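Local coordinates for DNA-3-methyladenine glycosidase (Bacillus halodurans, PDB 2H56), which belongs to the HhH-GPD superfamily of base excision DNA repair proteins, a largely helical family, and probably acts in DNA repair, at residues 16-21 / 206-211; 28-33 / 178-183; 165-170 / 190-195. All blocks are in the same frame, centred on the assembly; numbering follows the deposited sequence.

In the fold
Followed from the N terminus, the chain enters contact 1 as strand 13-16 gives way to a turn; its partner, on helix 202-219, comes 185 residues later, so the loop it closes takes in both other contacts. Contact 2 starts in the loop leading into helix 31-40 and its first turn, and closes on the end of helix 170-180. Contact 3, a local closure between the loop before that helix and helix 187-195, crosses contact 2, since segment 178-183 falls between its two halves. Helix 202-219, the second half of contact 1, also touches the other two: Leu209 packs on both Leu179 and Leu191, and Trp210 NE1 probably bonds Asp169 OD2. The N-terminal segments are thereby tied to the C-terminal helices.

Contact 1: residues 16-21 / 206-211; sequences FSTDSP and CLYLWK
Phe16, at the end of the two-stranded antiparallel sheet, and the turn after it face Leu207 and Tyr208 of helix 202-219, a packing between the end of strand 13-16 and a helix 185 residues away in sequence. The backbones stay well separated, Phe16 CA lying 9.7 Å from Leu207 CA, and only 125 Å² is buried between the segments, so the helix reaches across with side chains, which meet both side chain and main chain. Phe16 CD2 comes to 4.4 Å from Leu207 CD1, one rim atom of the ring against one methyl branch. Val43 of the partner strand 43-46 touches both residues and adds to this apolar patch.

Tyr208 reaches the turn with its far end. Its CG sits opposite the carbonyl carbon about the first torsion (chi1 -76°), and the ring extends toward the strand end, where Tyr208 OH lies 3.8 Å from Phe16 O and 4.3 Å from Thr18 CG2. The hydroxyl's hydrogen bond goes elsewhere, to Gly41 O, between helix 31-40 and strand 43-46; Phe36 and Ile37 of that helix also touch the Tyr208 side chain.

The opposing backbone is a type I beta turn from Ser17 to Ser20, the latter at the N-cap position of helix 21-27. Ser20 N meets Ser17 O at 3.1 Å, while in the reverse direction Ser17 N donates to Ser20 OG at 2.7 Å.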
ATOM      1  N   PHE A  16      -4.042 -15.226   1.634  1.00 67.76           N
ATOM      2  CA  PHE A  16      -2.940 -15.957   2.230  1.00 67.22           C
ATOM      3  C   PHE A  16      -3.427 -16.646   3.485  1.00 67.70           C
ATOM      4  O   PHE A  16      -3.818 -15.993   4.461  1.00 66.28           O
ATOM      5  CB  PHE A  16      -1.795 -14.987   2.554  1.00 70.50           C
ATOM      6  CG  PHE A  16      -1.132 -14.428   1.337  1.00 63.58           C
ATOM      7  CD1 PHE A  16      -0.159 -15.163   0.670  1.00 62.62           C
ATOM      8  CD2 PHE A  16      -1.503 -13.215   0.842  1.00 65.92           C
ATOM      9  CE1 PHE A  16       0.433 -14.681  -0.459  1.00 63.53           C
ATOM     10  CE2 PHE A  16      -0.917 -12.710  -0.295  1.00 69.21           C
ATOM     11  CZ  PHE A  16       0.045 -13.440  -0.956  1.00 68.02           C
ATOM     12  N   SER A  17      -3.423 -17.972   3.467  1.00 68.19           N
ATOM     13  CA  SER A  17      -3.979 -18.708   4.576  1.00 69.26           C
ATOM     14  C   SER A  17      -2.872 -18.910   5.604  1.00 68.84           C
ATOM     15  O   SER A  17      -1.713 -18.652   5.339  1.00 68.15           O
ATOM     16  CB  SER A  17      -4.608 -20.028   4.113  1.00 69.88           C
ATOM     17  OG  SER A  17      -3.826 -21.130   4.512  1.00 76.27           O
ATOM     18  N   THR A  18      -3.235 -19.360   6.792  1.00 69.19           N
ATOM     19  CA  THR A  18      -2.247 -19.553   7.845  1.00 65.89           C
ATOM     20  C   THR A  18      -1.306 -20.695   7.504  1.00 65.95           C
ATOM     21  O   THR A  18      -0.272 -20.798   8.131  1.00 66.63           O
ATOM     22  CB  THR A  18      -2.914 -19.786   9.215  1.00 65.34           C
ATOM     23  OG1 THR A  18      -3.678 -20.998   9.201  1.00 57.87           O
ATOM     24  CG2 THR A  18      -3.863 -18.645   9.515  1.00 67.08           C
ATOM     25  N   ASP A  19      -1.641 -21.535   6.514  1.00 63.71           N
ATOM     26  CA  ASP A  19      -0.690 -22.554   6.041  1.00 63.72           C
ATOM     27  C   ASP A  19      -0.127 -22.329   4.635  1.00 65.71           C
ATOM     28  O   ASP A  19       0.401 -23.240   4.022  1.00 65.11           O
ATOM     29  CB  ASP A  19      -1.298 -23.940   6.128  1.00 63.42           C
ATOM     30  CG  ASP A  19      -2.379 -24.193   5.104  1.00 69.09           C
ATOM     31  OD1 ASP A  19      -2.918 -23.237   4.506  1.00 78.90           O
ATOM     32  OD2 ASP A  19      -2.695 -25.388   4.911  1.00 81.28           O
ATOM     33  N   SER A  20      -0.240 -21.113   4.124  1.00 67.30           N
ATOM     34  CA  SER A  20       0.471 -20.724   2.919  1.00 68.61           C
ATOM     35  C   SER A  20       1.984 -20.824   3.096  1.00 68.35           C
ATOM     36  O   SER A  20       2.493 -20.588   4.180  1.00 68.34           O
ATOM     37  CB  SER A  20       0.130 -19.280   2.574  1.00 69.41           C
ATOM     38  OG  SER A  20      -1.258 -19.159   2.273  1.00 78.20           O
ATOM     39  N   PRO A  21       2.714 -21.137   2.016  1.00 67.63           N
ATOM     40  CA  PRO A  21       4.162 -21.163   2.107  1.00 67.35           C
ATOM     41  C   PRO A  21       4.764 -19.781   2.417  1.00 68.48           C
ATOM     42  O   PRO A  21       5.801 -19.681   3.051  1.00 71.66           O
ATOM     43  CB  PRO A  21       4.605 -21.690   0.749  1.00 64.59           C
ATOM     44  CG  PRO A  21       3.442 -21.649  -0.119  1.00 65.37           C
ATOM     45  CD  PRO A  21       2.221 -21.462   0.669  1.00 67.87           C
ATOM     46  N   CYS A 206       3.176  -7.537   6.827  1.00 70.58           N
ATOM     47  CA  CYS A 206       2.580  -6.222   6.982  1.00 70.57           C
ATOM     48  C   CYS A 206       1.066  -6.288   7.026  1.00 69.02           C
ATOM     49  O   CYS A 206       0.430  -5.514   7.733  1.00 68.59           O
ATOM     50  CB  CYS A 206       3.044  -5.289   5.862  1.00 73.00           C
ATOM     51  SG  CYS A 206       4.780  -4.789   6.015  1.00 79.07           S
ATOM     52  N   LEU A 207       0.485  -7.199   6.256  1.00 68.80           N
ATOM     53  CA  LEU A 207      -0.940  -7.417   6.331  1.00 67.71           C
ATOM     54  C   LEU A 207      -1.321  -7.830   7.771  1.00 66.72           C
ATOM     55  O   LEU A 207      -2.313  -7.360   8.315  1.00 69.55           O
ATOM     56  CB  LEU A 207      -1.372  -8.487   5.334  1.00 67.94           C
ATOM     57  CG  LEU A 207      -1.171  -8.154   3.860  1.00 66.91           C
ATOM     58  CD1 LEU A 207      -1.538  -9.356   2.990  1.00 64.37           C
ATOM     59  CD2 LEU A 207      -1.981  -6.938   3.506  1.00 57.39           C
ATOM     60  N   TYR A 208      -0.533  -8.681   8.403  1.00 65.74           N
ATOM     61  CA  TYR A 208      -0.852  -9.102   9.776  1.00 65.80           C
ATOM     62  C   TYR A 208      -0.606  -7.987  10.772  1.00 65.81           C
ATOM     63  O   TYR A 208      -1.341  -7.833  11.751  1.00 66.17           O
ATOM     64  CB  TYR A 208      -0.071 -10.352  10.160  1.00 66.04           C
ATOM     65  CG  TYR A 208      -0.649 -11.595   9.527  1.00 68.65           C
ATOM     66  CD1 TYR A 208      -1.830 -12.148  10.014  1.00 64.77           C
ATOM     67  CD2 TYR A 208      -0.037 -12.203   8.435  1.00 68.92           C
ATOM     68  CE1 TYR A 208      -2.384 -13.255   9.462  1.00 64.59           C
ATOM     69  CE2 TYR A 208      -0.598 -13.346   7.856  1.00 69.08           C
ATOM     70  CZ  TYR A 208      -1.772 -13.857   8.380  1.00 68.16           C
ATOM     71  OH  TYR A 208      -2.345 -14.958   7.827  1.00 68.55           O
ATOM     72  N   LEU A 209       0.420  -7.187  10.521  1.00 65.78           N
ATOM     73  CA  LEU A 209       0.672  -6.060  11.392  1.00 67.31           C
ATOM     74  C   LEU A 209      -0.537  -5.140  11.365  1.00 67.32           C
ATOM     75  O   LEU A 209      -1.023  -4.694  12.426  1.00 68.31           O
ATOM     76  CB  LEU A 209       1.973  -5.337  11.006  1.00 69.13           C
ATOM     77  CG  LEU A 209       3.285  -6.076  11.366  1.00 69.75           C
ATOM     78  CD1 LEU A 209       4.495  -5.164  11.286  1.00 76.98           C
ATOM     79  CD2 LEU A 209       3.219  -6.630  12.760  1.00 74.36           C
ATOM     80  N   TRP A 210      -1.049  -4.880  10.158  1.00 66.73           N
ATOM     81  CA  TRP A 210      -2.224  -4.022  10.017  1.00 64.67           C
ATOM     82  C   TRP A 210      -3.417  -4.589  10.758  1.00 62.63           C
ATOM     83  O   TRP A 210      -4.182  -3.845  11.375  1.00 58.74           O
ATOM     84  CB  TRP A 210      -2.585  -3.792   8.555  1.00 64.29           C
ATOM     85  CG  TRP A 210      -1.889  -2.647   7.991  1.00 66.04           C
ATOM     86  CD1 TRP A 210      -1.784  -1.425   8.545  1.00 65.65           C
ATOM     87  CD2 TRP A 210      -1.172  -2.593   6.762  1.00 62.54           C
ATOM     88  NE1 TRP A 210      -1.037  -0.606   7.754  1.00 61.85           N
ATOM     89  CE2 TRP A 210      -0.649  -1.298   6.646  1.00 64.87           C
ATOM     90  CE3 TRP A 210      -0.909  -3.518   5.751  1.00 69.05           C
ATOM     91  CZ2 TRP A 210       0.107  -0.888   5.546  1.00 70.03           C
ATOM     92  CZ3 TRP A 210      -0.145  -3.127   4.667  1.00 64.61           C
ATOM     93  CH2 TRP A 210       0.345  -1.816   4.565  1.00 68.32           C
ATOM     94  N   LYS A 211      -3.560  -5.911  10.692  1.00 62.77           N
ATOM     95  CA  LYS A 211      -4.639  -6.608  11.371  1.00 62.83           C
ATOM     96  C   LYS A 211      -4.477  -6.414  12.889  1.00 64.37           C
ATOM     97  O   LYS A 211      -5.437  -6.052  13.598  1.00 66.09           O
ATOM     98  CB  LYS A 211      -4.630  -8.075  10.975  1.00 62.28           C
ATOM     99  CG  LYS A 211      -6.001  -8.648  10.730  1.00 69.58           C
ATOM    100  CD  LYS A 211      -5.925  -9.930   9.911  1.00 75.55           C
ATOM    101  CE  LYS A 211      -7.272 -10.636   9.852  1.00 82.39           C
ATOM    102  NZ  LYS A 211      -8.226  -9.965   8.922  1.00 87.97           N
TER

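Contact 2: residues 28-33 / 178-183; sequences AQDSRL and WLYGNG
Asp30 and Tyr180 approach from opposite directions, the carboxylate at the ring's edge and the two planes 43° apart. Tyr180 OH donates to Asp30 OD2 at 2.5 Å, very short in the model, though nothing rests on its exact length. A second polar link joins Arg32 to the last turn of helix 170-180. Arg32 CD passes Tyr180 CD1 at 3.9 Å, and the bend at chi3 then brings the guanidinium round, with Arg32 NE donating to Leu179 O at 2.9 Å. The donor lies in the carbonyl plane with a C=O...N angle of 155°, although the oxygen is tilted 22° out of the guanidinium plane. Beside these polar bonds, Leu33 CD1 packs on Leu179 CD2 at 3.7 Å, one methyl branch from each leucine.

The next shell fixes these groups. Asp30 is the N-cap of helix 31-40: its OD1 accepts from Leu33 N at 3.1 Å, the donor standing above the carboxylate plane. Trp198 NE1 gives Asp30 OD2 a second donor, and Trp198 also touches Leu33 and Tyr180. The Tyr180 ring is stacked with His194 of helix 187-195, while Leu179 CG sits over one of its faces, off centre. Arg32 NH2 continues to a salt bridge with Glu224.

Three donors from three residues therefore surround a buried carboxylate, which would probably favour its ionised form, while the guanidinium joins a helix-end carbonyl to an acidic side chain, a setting likely to suit its positive charge.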
ATOM      1  N   ALA A  28       8.790 -18.598  10.232  1.00 68.05           N
ATOM      2  CA  ALA A  28       9.845 -19.603  10.567  1.00 64.68           C
ATOM      3  C   ALA A  28      10.763 -19.184  11.722  1.00 63.80           C
ATOM      4  O   ALA A  28      11.100 -19.975  12.576  1.00 63.51           O
ATOM      5  CB  ALA A  28      10.670 -19.936   9.353  1.00 59.67           C
ATOM      6  N   GLN A  29      11.157 -17.929  11.741  1.00 66.98           N
ATOM      7  CA  GLN A  29      12.107 -17.459  12.715  1.00 69.10           C
ATOM      8  C   GLN A  29      11.496 -16.375  13.572  1.00 70.27           C
ATOM      9  O   GLN A  29      12.218 -15.501  14.041  1.00 73.50           O
ATOM     10  CB  GLN A  29      13.352 -16.930  12.017  1.00 69.31           C
ATOM     11  CG  GLN A  29      13.876 -17.829  10.904  1.00 66.28           C
ATOM     12  CD  GLN A  29      15.161 -17.290  10.339  1.00 64.55           C
ATOM     13  OE1 GLN A  29      16.233 -17.832  10.564  1.00 75.93           O
ATOM     14  NE2 GLN A  29      15.069 -16.189   9.648  1.00 74.23           N
ATOM     15  N   ASP A  30      10.187 -16.491  13.828  1.00 69.79           N
ATOM     16  CA  ASP A  30       9.411 -15.533  14.633  1.00 67.00           C
ATOM     17  C   ASP A  30       8.172 -16.210  15.271  1.00 64.62           C
ATOM     18  O   ASP A  30       7.102 -16.242  14.680  1.00 65.65           O
ATOM     19  CB  ASP A  30       8.944 -14.414  13.698  1.00 68.59           C
ATOM     20  CG  ASP A  30       8.396 -13.202  14.432  1.00 68.84           C
ATOM     21  OD1 ASP A  30       7.994 -13.348  15.618  1.00 65.49           O
ATOM     22  OD2 ASP A  30       8.390 -12.097  13.799  1.00 65.88           O
ATOM     23  N   SER A  31       8.301 -16.733  16.477  1.00 62.81           N
ATOM     24  CA  SER A  31       7.180 -17.414  17.120  1.00 63.52           C
ATOM     25  C   SER A  31       6.069 -16.520  17.636  1.00 62.45           C
ATOM     26  O   SER A  31       4.963 -16.985  17.856  1.00 61.00           O
ATOM     27  CB  SER A  31       7.676 -18.263  18.273  1.00 63.21           C
ATOM     28  OG  SER A  31       8.240 -19.426  17.744  1.00 69.22           O
ATOM     29  N   ARG A  32       6.381 -15.264  17.897  1.00 64.00           N
ATOM     30  CA  ARG A  32       5.375 -14.310  18.322  1.00 65.97           C
ATOM     31  C   ARG A  32       4.425 -14.096  17.176  1.00 64.32           C
ATOM     32  O   ARG A  32       3.211 -14.069  17.367  1.00 61.83           O
ATOM     33  CB  ARG A  32       6.001 -12.962  18.706  1.00 66.15           C
ATOM     34  CG  ARG A  32       6.835 -13.016  19.942  1.00 67.88           C
ATOM     35  CD  ARG A  32       7.411 -11.658  20.347  1.00 70.38           C
ATOM     36  NE  ARG A  32       6.387 -10.877  21.030  1.00 80.60           N
ATOM     37  CZ  ARG A  32       6.352 -10.627  22.330  1.00 80.30           C
ATOM     38  NH1 ARG A  32       7.294 -11.074  23.144  1.00 83.20           N
ATOM     39  NH2 ARG A  32       5.358  -9.906  22.818  1.00 83.10           N
ATOM     40  N   LEU A  33       4.993 -13.929  15.986  1.00 65.15           N
ATOM     41  CA  LEU A  33       4.185 -13.759  14.779  1.00 67.44           C
ATOM     42  C   LEU A  33       3.369 -15.020  14.517  1.00 68.18           C
ATOM     43  O   LEU A  33       2.195 -14.942  14.153  1.00 70.05           O
ATOM     44  CB  LEU A  33       5.058 -13.382  13.575  1.00 67.56           C
ATOM     45  CG  LEU A  33       4.329 -13.001  12.283  1.00 70.01           C
ATOM     46  CD1 LEU A  33       3.403 -11.833  12.554  1.00 52.97           C
ATOM     47  CD2 LEU A  33       5.324 -12.727  11.113  1.00 67.87           C
ATOM     48  N   TRP A 178       2.583  -3.390  19.285  1.00 67.49           N
ATOM     49  CA  TRP A 178       1.596  -4.265  19.908  1.00 67.95           C
ATOM     50  C   TRP A 178       2.147  -5.675  19.968  1.00 67.05           C
ATOM     51  O   TRP A 178       2.122  -6.321  21.001  1.00 67.65           O
ATOM     52  CB  TRP A 178       0.305  -4.224  19.084  1.00 67.43           C
ATOM     53  CG  TRP A 178      -0.849  -4.920  19.666  1.00 64.73           C
ATOM     54  CD1 TRP A 178      -1.810  -4.383  20.477  1.00 68.73           C
ATOM     55  CD2 TRP A 178      -1.209  -6.276  19.458  1.00 63.94           C
ATOM     56  NE1 TRP A 178      -2.740  -5.337  20.797  1.00 71.04           N
ATOM     57  CE2 TRP A 178      -2.391  -6.511  20.178  1.00 72.23           C
ATOM     58  CE3 TRP A 178      -0.640  -7.326  18.745  1.00 67.27           C
ATOM     59  CZ2 TRP A 178      -3.015  -7.747  20.195  1.00 66.57           C
ATOM     60  CZ3 TRP A 178      -1.253  -8.547  18.778  1.00 66.05           C
ATOM     61  CH2 TRP A 178      -2.428  -8.749  19.493  1.00 65.85           C
ATOM     62  N   LEU A 179       2.693  -6.115  18.850  1.00 68.77           N
ATOM     63  CA  LEU A 179       3.161  -7.482  18.691  1.00 71.34           C
ATOM     64  C   LEU A 179       4.575  -7.767  19.272  1.00 69.72           C
ATOM     65  O   LEU A 179       4.884  -8.896  19.589  1.00 69.34           O
ATOM     66  CB  LEU A 179       3.117  -7.805  17.191  1.00 74.23           C
ATOM     67  CG  LEU A 179       3.234  -9.253  16.714  1.00 78.78           C
ATOM     68  CD1 LEU A 179       2.041 -10.075  17.173  1.00 78.93           C
ATOM     69  CD2 LEU A 179       3.330  -9.221  15.213  1.00 78.03           C
ATOM     70  N   TYR A 180       5.420  -6.750  19.411  1.00 68.61           N
ATOM     71  CA  TYR A 180       6.813  -6.940  19.840  1.00 67.89           C
ATOM     72  C   TYR A 180       7.240  -6.040  21.011  1.00 66.85           C
ATOM     73  O   TYR A 180       8.262  -6.285  21.634  1.00 65.83           O
ATOM     74  CB  TYR A 180       7.765  -6.708  18.656  1.00 66.76           C
ATOM     75  CG  TYR A 180       7.554  -7.658  17.498  1.00 66.44           C
ATOM     76  CD1 TYR A 180       8.016  -8.975  17.536  1.00 63.25           C
ATOM     77  CD2 TYR A 180       6.900  -7.232  16.346  1.00 69.04           C
ATOM     78  CE1 TYR A 180       7.809  -9.846  16.439  1.00 65.19           C
ATOM     79  CE2 TYR A 180       6.699  -8.080  15.264  1.00 69.00           C
ATOM     80  CZ  TYR A 180       7.143  -9.382  15.311  1.00 66.69           C
ATOM     81  OH  TYR A 180       6.890 -10.176  14.211  1.00 69.92           O
ATOM     82  N   GLY A 181       6.509  -4.965  21.264  1.00 66.60           N
ATOM     83  CA  GLY A 181       6.651  -4.234  22.513  1.00 69.40           C
ATOM     84  C   GLY A 181       5.590  -4.827  23.406  1.00 71.23           C
ATOM     85  O   GLY A 181       5.124  -5.949  23.184  1.00 74.87           O
ATOM     86  N   ASN A 182       5.169  -4.107  24.412  1.00 70.01           N
ATOM     87  CA  ASN A 182       3.989  -4.569  25.074  1.00 71.86           C
ATOM     88  C   ASN A 182       2.973  -3.476  24.884  1.00 73.05           C
ATOM     89  O   ASN A 182       2.356  -2.997  25.831  1.00 73.12           O
ATOM     90  CB  ASN A 182       4.275  -4.891  26.538  1.00 72.53           C
ATOM     91  CG  ASN A 182       3.218  -5.772  27.153  1.00 73.09           C
ATOM     92  OD1 ASN A 182       2.501  -6.491  26.453  1.00 75.32           O
ATOM     93  ND2 ASN A 182       3.112  -5.724  28.463  1.00 65.55           N
ATOM     94  N   GLY A 183       2.809  -3.089  23.624  1.00 74.09           N
ATOM     95  CA  GLY A 183       2.080  -1.881  23.273  1.00 74.51           C
ATOM     96  C   GLY A 183       2.893  -0.624  23.528  1.00 74.68           C
ATOM     97  O   GLY A 183       2.343   0.465  23.568  1.00 75.91           O
TER

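Contact 3: residues 165-170 / 190-195; sequences LSVGDV and LLIYHG
Leu165 and Leu191 form the more buried side of this contact between the loop before helix 170-180 and helix 187-195. Leu165 packs against two buried residues, Leu191 and Gly195. The two leucine side chains run past one another in opposite senses, Leu165 CD1 reaching Leu191 CD1 at 3.9 Å. With CG trans to its own nitrogen (chi1 -179°), the Leu165 side chain is carried toward the helix. Leu165 CD2 rests 4.0 Å from Gly195 CA; lacking a side chain, Gly195 leaves that methyl room to approach the main chain directly. Leu191 CD2 lies against the loop's carbonyls, 4.0 Å from Val167 O and 4.1 Å from Ser166 O. Cys206 and Leu209 of helix 202-219 add to the packing around Leu165 and Leu191 respectively.

Toward solvent fewer groups meet. The exposed Ile192 touches Val167 alone across the contact, Val167 CG2 at 3.7 Å from Ile192 CG1. No hydrogen bond crosses between the segments; the side chains that meet are apolar, and even the two carbonyls meet only a methyl.

Polar bonds instead shape the loop. Asp169 N bonds Ser166 O at 3.1 Å in a type I beta turn, and Ser166 OG is held by Glu152. Asp169, the N-cap of helix 170-180, accepts from Leu172 N and Trp210 NE1 of helix 202-219 through OD2, and from Trp149 NE1 through OD1. The superfamily is named for a helix-hairpin-helix, a Gly/Pro-rich loop and a following aspartate; Gly168 probably belongs to that loop and Asp169 is probably that aspartate.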
ATOM      1  N   LEU A 165       8.328  -3.525   2.804  1.00 68.35           N
ATOM      2  CA  LEU A 165       8.121  -3.237   4.212  1.00 69.51           C
ATOM      3  C   LEU A 165       8.086  -1.702   4.400  1.00 72.44           C
ATOM      4  O   LEU A 165       9.142  -1.059   4.374  1.00 76.19           O
ATOM      5  CB  LEU A 165       9.280  -3.839   4.979  1.00 70.29           C
ATOM      6  CG  LEU A 165       9.367  -3.742   6.502  1.00 73.71           C
ATOM      7  CD1 LEU A 165       8.360  -4.654   7.202  1.00 67.18           C
ATOM      8  CD2 LEU A 165      10.793  -4.115   6.930  1.00 69.83           C
ATOM      9  N   SER A 166       6.909  -1.087   4.545  1.00 70.16           N
ATOM     10  CA  SER A 166       6.908   0.355   4.657  1.00 70.49           C
ATOM     11  C   SER A 166       7.233   0.806   6.078  1.00 70.64           C
ATOM     12  O   SER A 166       6.361   0.944   6.946  1.00 70.24           O
ATOM     13  CB  SER A 166       5.616   0.988   4.197  1.00 69.52           C
ATOM     14  OG  SER A 166       5.770   2.396   4.274  1.00 74.54           O
ATOM     15  N   VAL A 167       8.504   1.083   6.302  1.00 70.03           N
ATOM     16  CA  VAL A 167       8.942   1.464   7.639  1.00 69.10           C
ATOM     17  C   VAL A 167       8.219   2.694   8.166  1.00 68.68           C
ATOM     18  O   VAL A 167       8.037   2.828   9.372  1.00 69.90           O
ATOM     19  CB  VAL A 167      10.453   1.635   7.667  1.00 67.38           C
ATOM     20  CG1 VAL A 167      10.883   2.476   8.831  1.00 64.01           C
ATOM     21  CG2 VAL A 167      11.072   0.239   7.710  1.00 64.13           C
ATOM     22  N   GLY A 168       7.760   3.562   7.269  1.00 68.75           N
ATOM     23  CA  GLY A 168       7.136   4.824   7.691  1.00 67.27           C
ATOM     24  C   GLY A 168       5.655   4.736   7.975  1.00 65.03           C
ATOM     25  O   GLY A 168       5.064   5.707   8.355  1.00 65.59           O
ATOM     26  N   ASP A 169       5.040   3.585   7.769  1.00 65.04           N
ATOM     27  CA  ASP A 169       3.608   3.448   8.011  1.00 65.91           C
ATOM     28  C   ASP A 169       3.270   3.418   9.513  1.00 66.43           C
ATOM     29  O   ASP A 169       3.585   2.482  10.238  1.00 67.61           O
ATOM     30  CB  ASP A 169       3.063   2.191   7.319  1.00 65.67           C
ATOM     31  CG  ASP A 169       1.530   2.143   7.309  1.00 67.56           C
ATOM     32  OD1 ASP A 169       0.878   2.749   6.427  1.00 72.43           O
ATOM     33  OD2 ASP A 169       0.960   1.480   8.194  1.00 74.33           O
ATOM     34  N   VAL A 170       2.589   4.453   9.962  1.00 69.75           N
ATOM     35  CA  VAL A 170       2.112   4.547  11.337  1.00 70.04           C
ATOM     36  C   VAL A 170       1.234   3.352  11.741  1.00 70.66           C
ATOM     37  O   VAL A 170       1.111   3.023  12.925  1.00 70.75           O
ATOM     38  CB  VAL A 170       1.302   5.842  11.507  1.00 69.97           C
ATOM     39  CG1 VAL A 170       0.572   5.850  12.839  1.00 67.76           C
ATOM     40  CG2 VAL A 170       2.224   7.037  11.356  1.00 63.94           C
ATOM     41  N   LEU A 190      11.265  -1.123  15.871  1.00 65.59           N
ATOM     42  CA  LEU A 190      10.832  -2.523  16.072  1.00 65.11           C
ATOM     43  C   LEU A 190      10.615  -3.153  14.719  1.00 64.93           C
ATOM     44  O   LEU A 190      11.032  -4.276  14.446  1.00 60.41           O
ATOM     45  CB  LEU A 190       9.538  -2.607  16.888  1.00 63.91           C
ATOM     46  CG  LEU A 190       9.669  -2.412  18.402  1.00 66.90           C
ATOM     47  CD1 LEU A 190       8.304  -2.317  19.086  1.00 60.61           C
ATOM     48  CD2 LEU A 190      10.497  -3.510  19.034  1.00 50.14           C
ATOM     49  N   LEU A 191       9.937  -2.388  13.875  1.00 66.49           N
ATOM     50  CA  LEU A 191       9.619  -2.799  12.516  1.00 67.15           C
ATOM     51  C   LEU A 191      10.881  -3.048  11.662  1.00 68.54           C
ATOM     52  O   LEU A 191      10.964  -4.056  10.975  1.00 71.13           O
ATOM     53  CB  LEU A 191       8.731  -1.733  11.909  1.00 65.85           C
ATOM     54  CG  LEU A 191       7.927  -1.979  10.665  1.00 66.96           C
ATOM     55  CD1 LEU A 191       7.165  -3.324  10.702  1.00 76.89           C
ATOM     56  CD2 LEU A 191       7.012  -0.803  10.580  1.00 70.63           C
ATOM     57  N   ILE A 192      11.874  -2.163  11.728  1.00 68.67           N
ATOM     58  CA  ILE A 192      13.134  -2.394  11.023  1.00 67.71           C
ATOM     59  C   ILE A 192      13.819  -3.660  11.507  1.00 69.26           C
ATOM     60  O   ILE A 192      14.335  -4.434  10.708  1.00 71.58           O
ATOM     61  CB  ILE A 192      14.130  -1.229  11.197  1.00 69.30           C
ATOM     62  CG1 ILE A 192      13.662  -0.009  10.390  1.00 69.00           C
ATOM     63  CG2 ILE A 192      15.559  -1.670  10.779  1.00 55.17           C
ATOM     64  CD1 ILE A 192      14.453   1.239  10.653  1.00 57.12           C
ATOM     65  N   TYR A 193      13.821  -3.870  12.820  1.00 70.27           N
ATOM     66  CA  TYR A 193      14.570  -4.980  13.430  1.00 68.83           C
ATOM     67  C   TYR A 193      13.897  -6.320  13.126  1.00 68.04           C
ATOM     68  O   TYR A 193      14.513  -7.219  12.533  1.00 69.68           O
ATOM     69  CB  TYR A 193      14.678  -4.728  14.923  1.00 68.45           C
ATOM     70  CG  TYR A 193      15.469  -5.727  15.712  1.00 72.79           C
ATOM     71  CD1 TYR A 193      14.845  -6.838  16.271  1.00 70.68           C
ATOM     72  CD2 TYR A 193      16.827  -5.533  15.976  1.00 77.33           C
ATOM     73  CE1 TYR A 193      15.549  -7.756  17.039  1.00 70.17           C
ATOM     74  CE2 TYR A 193      17.548  -6.457  16.757  1.00 78.04           C
ATOM     75  CZ  TYR A 193      16.898  -7.572  17.284  1.00 74.13           C
ATOM     76  OH  TYR A 193      17.572  -8.514  18.064  1.00 78.99           O
ATOM     77  N   HIS A 194      12.624  -6.433  13.469  1.00 66.11           N
ATOM     78  CA  HIS A 194      11.907  -7.673  13.291  1.00 67.89           C
ATOM     79  C   HIS A 194      11.616  -7.983  11.824  1.00 68.44           C
ATOM     80  O   HIS A 194      11.527  -9.151  11.429  1.00 69.40           O
ATOM     81  CB  HIS A 194      10.629  -7.639  14.111  1.00 69.67           C
ATOM     82  CG  HIS A 194      10.874  -7.771  15.579  1.00 69.41           C
ATOM     83  ND1 HIS A 194      11.102  -6.686  16.400  1.00 75.07           N
ATOM     84  CD2 HIS A 194      10.963  -8.866  16.364  1.00 65.29           C
ATOM     85  CE1 HIS A 194      11.313  -7.114  17.631  1.00 75.65           C
ATOM     86  NE2 HIS A 194      11.227  -8.432  17.634  1.00 57.43           N
ATOM     87  N   GLY A 195      11.501  -6.942  11.018  1.00 69.11           N
ATOM     88  CA  GLY A 195      11.268  -7.092   9.568  1.00 69.67           C
ATOM     89  C   GLY A 195      12.277  -7.938   8.824  1.00 69.46           C
ATOM     90  O   GLY A 195      11.955  -8.593   7.832  1.00 69.93           O
TER